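Local coordinates for protein beta-glucuronidase (Dictyoglomus thermophilum, PDB 6XXW) that probably hydrolyses beta-D-glucuronides as a family 2 glycoside hydrolase, releasing glucuronic acid from its conjugates, at residues L93-A98 with I137-D142; E397-D402 with E433-L438. One frame throughout, in Å; residues are numbered along the deposited sequence. Where two conformers were deposited one is given.

Contact 1 of 2, residues L93-A98 with I137-D142; sequences LRVGAA and IEIMVD
Leu93 and Ile137 reach toward each other tip to tip, and the two methyls of the leucine fork straddle the end of the isoleucine. Ile137 CD1 lies 3.5 Å from Leu93 CD2, tighter than an ordinary van der Waals contact, and 3.7 Å from Leu93 CD1. Extension of Ile137 does this: CG1 is anti to the backbone N (chi1 173°) and CD1 continues the line. Val95 and Ile139 meet differently, sliding past each other in opposite directions with Val95 CG2 4.1 Å from Ile139 CD1. At the far end the Ala98 CB methyl rests 3.9 Å from Val141 CG2.

No hydrogen bond crosses between 93-98 and 137-142, as expected where two layers of a beta sandwich face each other, here in the sugar-binding domain of the family 2 hydrolases. The touching parts run only 23° apart, and the chain turns a corner at Gly96, beyond which the backbones come within 6.5 Å, measured from Ala98 CA to Val141 CA.

Polar groups keep to other surfaces. Arg94 forms a salt bridge through NE with Glu122 and donates from NH2 to the carbonyl of Leu22, while Asp142 OD1 is hydrogen-bonded to Thr144 OG1.

Contact 2 of 2, residues E397-D402 with E433-L438; sequences ELIARD and EETRRL
Ile399 reaches across to Leu438 and Thr435, joining the C-terminal parts of helices 385-402 and 422-438, which pack on the outside of the TIM barrel, both touching strand 408-415, which lies between them in sequence. Apolar contact comes from one methyl: Ile399 CD1 sits 3.6 Å from Leu438 CB, the two side chains crossing obliquely, and 4.1 Å from Thr435 CG2. The same methyl comes near the backbone, with Ile399 CD1 3.8 Å from Thr435 O. A chi1 of -60° sets Thr435 OG1 beside its own backbone N and leaves CG2, the branch that meets Ile399, anti to that N; OG1 is hydrogen-bonded to the carbonyl of Val431 in the preceding turn. Trp411 of the strand touches Ile399 as well.

Each helix carries its own Arg-carboxylate pair, and both pairs have further partners. Arg401 grips Asp402 side-on through NE and NH2, one nitrogen to each carboxylate oxygen, and its NH2 also forms a salt bridge with Glu361. On the other helix Arg437 holds Glu434 in the same two-nitrogen manner, yet from above the carboxylate plane. Glu434 OE2 is shared with Arg396 NE, which ties the helices together. The bond from Arg437 NH2 to Glu434 OE2 is 3.0 Å long and nearly straight, at 174°.

Contact 1 and contact 2 illustrate how a multidomain hydrolase repeats one principle, apolar side chains filling the space between backbones that share no hydrogen bond, in two unlike folds. They follow in series along the chain: strands 90-99 and 134-142 meet in the sugar-binding domain, and helices 385-402 and 422-438 pair later in the TIM barrel domain. No strand or helix is common to both. Their centres lie 24 Å apart, although the nearest atoms come within about 6 Å without touching. The domains do meet nearby, since Glu397 OE1 is hydrogen-bonded to His114 NE2 and Arg401 packs on Leu119 and Pro120. Helix 385-402 thus faces the sandwich as well as its partner helix.

Contact 1 of 2, residues L93-A98 with I137-D142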
loop_
_atom_site.group_PDB
_atom_site.type_symbol
_atom_site.label_atom_id
_atom_site.label_comp_id
_atom_site.label_asym_id
_atom_site.label_seq_id
_atom_site.Cartn_x
_atom_site.Cartn_y
_atom_site.Cartn_z
ATOM N N LEU A 93 32.199 0.397 34.115
ATOM C CA LEU A 93 31.468 1.059 33.047
ATOM C C LEU A 93 31.343 0.070 31.905
ATOM O O LEU A 93 32.359 -0.368 31.366
ATOM C CB LEU A 93 32.202 2.318 32.600
ATOM C CG LEU A 93 31.722 3.026 31.338
ATOM C CD1 LEU A 93 30.299 3.478 31.511
ATOM C CD2 LEU A 93 32.613 4.207 31.113
ATOM N N ARG A 94 30.111 -0.277 31.546
ATOM C CA ARG A 94 29.835 -1.309 30.554
ATOM C C ARG A 94 29.107 -0.704 29.359
ATOM O O ARG A 94 28.151 0.065 29.526
ATOM C CB ARG A 94 29.004 -2.434 31.185
ATOM C CG ARG A 94 28.263 -3.331 30.210
ATOM C CD ARG A 94 29.154 -4.467 29.732
ATOM N NE ARG A 94 29.577 -5.335 30.827
ATOM C CZ ARG A 94 29.040 -6.522 31.097
ATOM N NH1 ARG A 94 28.040 -6.991 30.350
ATOM N NH2 ARG A 94 29.500 -7.235 32.121
ATOM N N VAL A 95 29.565 -1.042 28.157
ATOM C CA VAL A 95 28.896 -0.655 26.914
ATOM C C VAL A 95 28.376 -1.938 26.282
ATOM O O VAL A 95 29.158 -2.850 25.989
ATOM C CB VAL A 95 29.835 0.097 25.955
ATOM C CG1 VAL A 95 29.096 0.461 24.657
ATOM C CG2 VAL A 95 30.399 1.335 26.614
ATOM N N GLY A 96 27.059 -2.022 26.102
ATOM C CA GLY A 96 26.475 -3.259 25.619
ATOM C C GLY A 96 26.920 -3.608 24.211
ATOM O O GLY A 96 27.172 -4.778 23.906
ATOM N N ALA A 97 26.992 -2.608 23.331
ATOM C CA ALA A 97 27.457 -2.799 21.959
ATOM C C ALA A 97 27.618 -1.446 21.281
ATOM O O ALA A 97 26.807 -0.539 21.500
ATOM C CB ALA A 97 26.490 -3.677 21.144
ATOM N N ALA A 98 28.665 -1.320 20.461
ATOM C CA ALA A 98 28.884 -0.132 19.634
ATOM C C ALA A 98 29.556 -0.558 18.334
ATOM O O ALA A 98 30.638 -1.149 18.364
ATOM C CB ALA A 98 29.743 0.903 20.373
ATOM N N ILE A 137 31.346 11.277 30.539
ATOM C CA ILE A 137 31.702 10.122 29.729
ATOM C C ILE A 137 31.623 10.522 28.263
ATOM O O ILE A 137 30.686 11.216 27.836
ATOM C CB ILE A 137 30.808 8.905 30.019
ATOM C CG1 ILE A 137 31.139 7.793 29.011
ATOM C CG2 ILE A 137 29.332 9.297 29.971
ATOM C CD1 ILE A 137 30.576 6.446 29.370
ATOM N N GLU A 138 32.621 10.114 27.495
ATOM C CA GLU A 138 32.581 10.293 26.053
ATOM C C GLU A 138 32.900 8.963 25.394
ATOM O O GLU A 138 33.805 8.246 25.828
ATOM C CB GLU A 138 33.556 11.382 25.600
ATOM C CG GLU A 138 33.175 12.764 26.123
ATOM C CD GLU A 138 34.215 13.811 25.817
ATOM O OE1 GLU A 138 34.017 14.562 24.834
ATOM O OE2 GLU A 138 35.229 13.874 26.554
ATOM N N ILE A 139 32.135 8.622 24.363
ATOM C CA ILE A 139 32.309 7.365 23.653
ATOM C C ILE A 139 32.485 7.688 22.179
ATOM O O ILE A 139 31.614 8.319 21.569
ATOM C CB ILE A 139 31.135 6.396 23.876
ATOM C CG1 ILE A 139 31.050 6.033 25.365
ATOM C CG2 ILE A 139 31.309 5.133 22.992
ATOM C CD1 ILE A 139 29.803 5.267 25.786
ATOM N N MET A 140 33.628 7.301 21.622
ATOM C CA MET A 140 33.859 7.402 20.194
ATOM C C MET A 140 33.458 6.081 19.556
ATOM O O MET A 140 33.776 5.008 20.076
ATOM C CB MET A 140 35.332 7.724 19.904
ATOM C CG MET A 140 35.681 7.976 18.443
ATOM S SD MET A 140 35.731 6.472 17.402
ATOM C CE MET A 140 37.079 5.543 18.145
ATOM N N VAL A 141 32.757 6.163 18.431
ATOM C CA VAL A 141 32.351 4.984 17.673
ATOM C C VAL A 141 32.739 5.219 16.220
ATOM O O VAL A 141 32.456 6.283 15.670
ATOM C CB VAL A 141 30.836 4.712 17.786
ATOM C CG1 VAL A 141 30.467 3.462 16.998
ATOM C CG2 VAL A 141 30.401 4.588 19.267
ATOM N N ASP A 142 33.372 4.226 15.602
ATOM C CA ASP A 142 33.827 4.303 14.215
ATOM C C ASP A 142 33.147 3.174 13.457
ATOM O O ASP A 142 33.248 2.012 13.863
ATOM C CB ASP A 142 35.358 4.180 14.152
ATOM C CG ASP A 142 35.946 4.537 12.779
ATOM O OD1 ASP A 142 35.241 4.482 11.758
ATOM O OD2 ASP A 142 37.145 4.860 12.721
#

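Contact 2 of 2, residues E397-D402 with E433-L438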
loop_
_atom_site.group_PDB
_atom_site.type_symbol
_atom_site.label_atom_id
_atom_site.label_comp_id
_atom_site.label_asym_id
_atom_site.label_seq_id
_atom_site.Cartn_x
_atom_site.Cartn_y
_atom_site.Cartn_z
ATOM N N GLU A 397 34.858 -14.331 23.333
ATOM C CA GLU A 397 33.991 -13.347 23.987
ATOM C C GLU A 397 32.536 -13.804 23.989
ATOM O O GLU A 397 31.783 -13.546 24.945
ATOM C CB GLU A 397 34.087 -11.996 23.275
ATOM C CG GLU A 397 35.431 -11.279 23.370
ATOM C CD GLU A 397 35.422 -9.918 22.668
ATOM O OE1 GLU A 397 34.381 -9.225 22.691
ATOM O OE2 GLU A 397 36.464 -9.533 22.098
ATOM N N LEU A 398 32.114 -14.445 22.907
ATOM C CA LEU A 398 30.715 -14.826 22.755
ATOM C C LEU A 398 30.356 -15.963 23.699
ATOM O O LEU A 398 29.341 -15.911 24.399
ATOM C CB LEU A 398 30.459 -15.218 21.302
ATOM C CG LEU A 398 29.123 -15.865 20.952
ATOM C CD1 LEU A 398 27.963 -14.935 21.284
ATOM C CD2 LEU A 398 29.114 -16.253 19.475
ATOM N N ILE A 399 31.191 -16.998 23.743
ATOM C CA ILE A 399 30.933 -18.102 24.654
ATOM C C ILE A 399 31.046 -17.641 26.103
ATOM O O ILE A 399 30.252 -18.049 26.958
ATOM C CB ILE A 399 31.879 -19.273 24.319
ATOM C CG1 ILE A 399 31.513 -19.819 22.928
ATOM C CG2 ILE A 399 31.813 -20.354 25.393
ATOM C CD1 ILE A 399 32.466 -20.862 22.390
ATOM N N ALA A 400 32.013 -16.766 26.408
ATOM C CA ALA A 400 32.122 -16.260 27.776
ATOM C C ALA A 400 30.861 -15.503 28.182
ATOM O O ALA A 400 30.433 -15.564 29.343
ATOM C CB ALA A 400 33.359 -15.364 27.921
ATOM N N ARG A 401 30.245 -14.784 27.242
ATOM C CA ARG A 401 29.047 -14.032 27.596
ATOM C C ARG A 401 27.849 -14.951 27.789
ATOM O O ARG A 401 27.081 -14.779 28.741
ATOM C CB ARG A 401 28.732 -12.983 26.534
ATOM C CG ARG A 401 27.720 -11.940 27.004
ATOM C CD ARG A 401 27.206 -11.111 25.839
ATOM N NE ARG A 401 26.327 -11.887 24.961
ATOM C CZ ARG A 401 25.695 -11.390 23.905
ATOM N NH1 ARG A 401 25.816 -10.102 23.593
ATOM N NH2 ARG A 401 24.937 -12.185 23.161
ATOM N N ASP A 402 27.670 -15.935 26.903
ATOM C CA ASP A 402 26.388 -16.619 26.777
ATOM C C ASP A 402 26.409 -18.079 27.208
ATOM O O ASP A 402 25.374 -18.752 27.100
ATOM C CB ASP A 402 25.888 -16.496 25.331
ATOM C CG ASP A 402 25.572 -15.057 24.967
ATOM O OD1 ASP A 402 25.461 -14.228 25.896
ATOM O OD2 ASP A 402 25.436 -14.732 23.776
ATOM N N GLU A 433 37.713 -25.656 15.593
ATOM C CA GLU A 433 38.466 -26.321 16.653
ATOM C C GLU A 433 38.467 -25.494 17.932
ATOM O O GLU A 433 38.324 -26.036 19.034
ATOM C CB GLU A 433 39.897 -26.580 16.192
ATOM C CG GLU A 433 40.722 -27.375 17.183
ATOM C CD GLU A 433 42.021 -27.872 16.570
ATOM O OE1 GLU A 433 41.970 -28.475 15.474
ATOM O OE2 GLU A 433 43.088 -27.656 17.180
ATOM N N GLU A 434 38.621 -24.174 17.805
ATOM C CA GLU A 434 38.656 -23.323 18.989
ATOM C C GLU A 434 37.281 -23.237 19.649
ATOM O O GLU A 434 37.169 -23.241 20.884
ATOM C CB GLU A 434 39.181 -21.938 18.602
ATOM C CG GLU A 434 39.178 -20.920 19.728
ATOM C CD GLU A 434 40.265 -21.184 20.759
ATOM O OE1 GLU A 434 41.022 -22.177 20.612
ATOM O OE2 GLU A 434 40.352 -20.400 21.726
ATOM N N THR A 435 36.219 -23.174 18.840
ATOM C CA THR A 435 34.869 -23.103 19.392
ATOM C C THR A 435 34.555 -24.333 20.232
ATOM O O THR A 435 34.013 -24.222 21.338
ATOM C CB THR A 435 33.857 -22.947 18.255
ATOM O OG1 THR A 435 34.155 -21.743 17.531
ATOM C CG2 THR A 435 32.414 -22.888 18.802
ATOM N N ARG A 436 34.889 -25.517 19.717
ATOM C CA ARG A 436 34.623 -26.752 20.445
ATOM C C ARG A 436 35.447 -26.825 21.722
ATOM O O ARG A 436 34.967 -27.320 22.752
ATOM C CB ARG A 436 34.910 -27.956 19.546
ATOM C CG ARG A 436 34.159 -29.222 19.927
ATOM C CD ARG A 436 35.102 -30.305 20.416
ATOM N NE ARG A 436 36.012 -30.753 19.365
ATOM C CZ ARG A 436 36.224 -32.030 19.056
ATOM N NH1 ARG A 436 35.588 -32.987 19.717
ATOM N NH2 ARG A 436 37.073 -32.349 18.083
ATOM N N ARG A 437 36.691 -26.336 21.674
ATOM C CA ARG A 437 37.536 -26.322 22.864
ATOM C C ARG A 437 36.952 -25.414 23.936
ATOM O O ARG A 437 36.989 -25.740 25.127
ATOM C CB ARG A 437 38.948 -25.860 22.496
ATOM C CG ARG A 437 39.910 -25.867 23.665
ATOM C CD ARG A 437 41.187 -25.114 23.329
ATOM N NE ARG A 437 40.985 -23.671 23.372
ATOM C CZ ARG A 437 41.078 -22.949 24.481
ATOM N NH1 ARG A 437 41.368 -23.550 25.627
ATOM N NH2 ARG A 437 40.884 -21.635 24.447
ATOM N N LEU A 438 36.403 -24.272 23.520
ATOM C CA LEU A 438 35.811 -23.325 24.460
ATOM C C LEU A 438 34.502 -23.836 25.043
ATOM O O LEU A 438 34.195 -23.546 26.207
ATOM C CB LEU A 438 35.580 -21.983 23.773
ATOM C CG LEU A 438 36.813 -21.189 23.356
ATOM C CD1 LEU A 438 36.428 -20.174 22.283
ATOM C CD2 LEU A 438 37.473 -20.526 24.558
#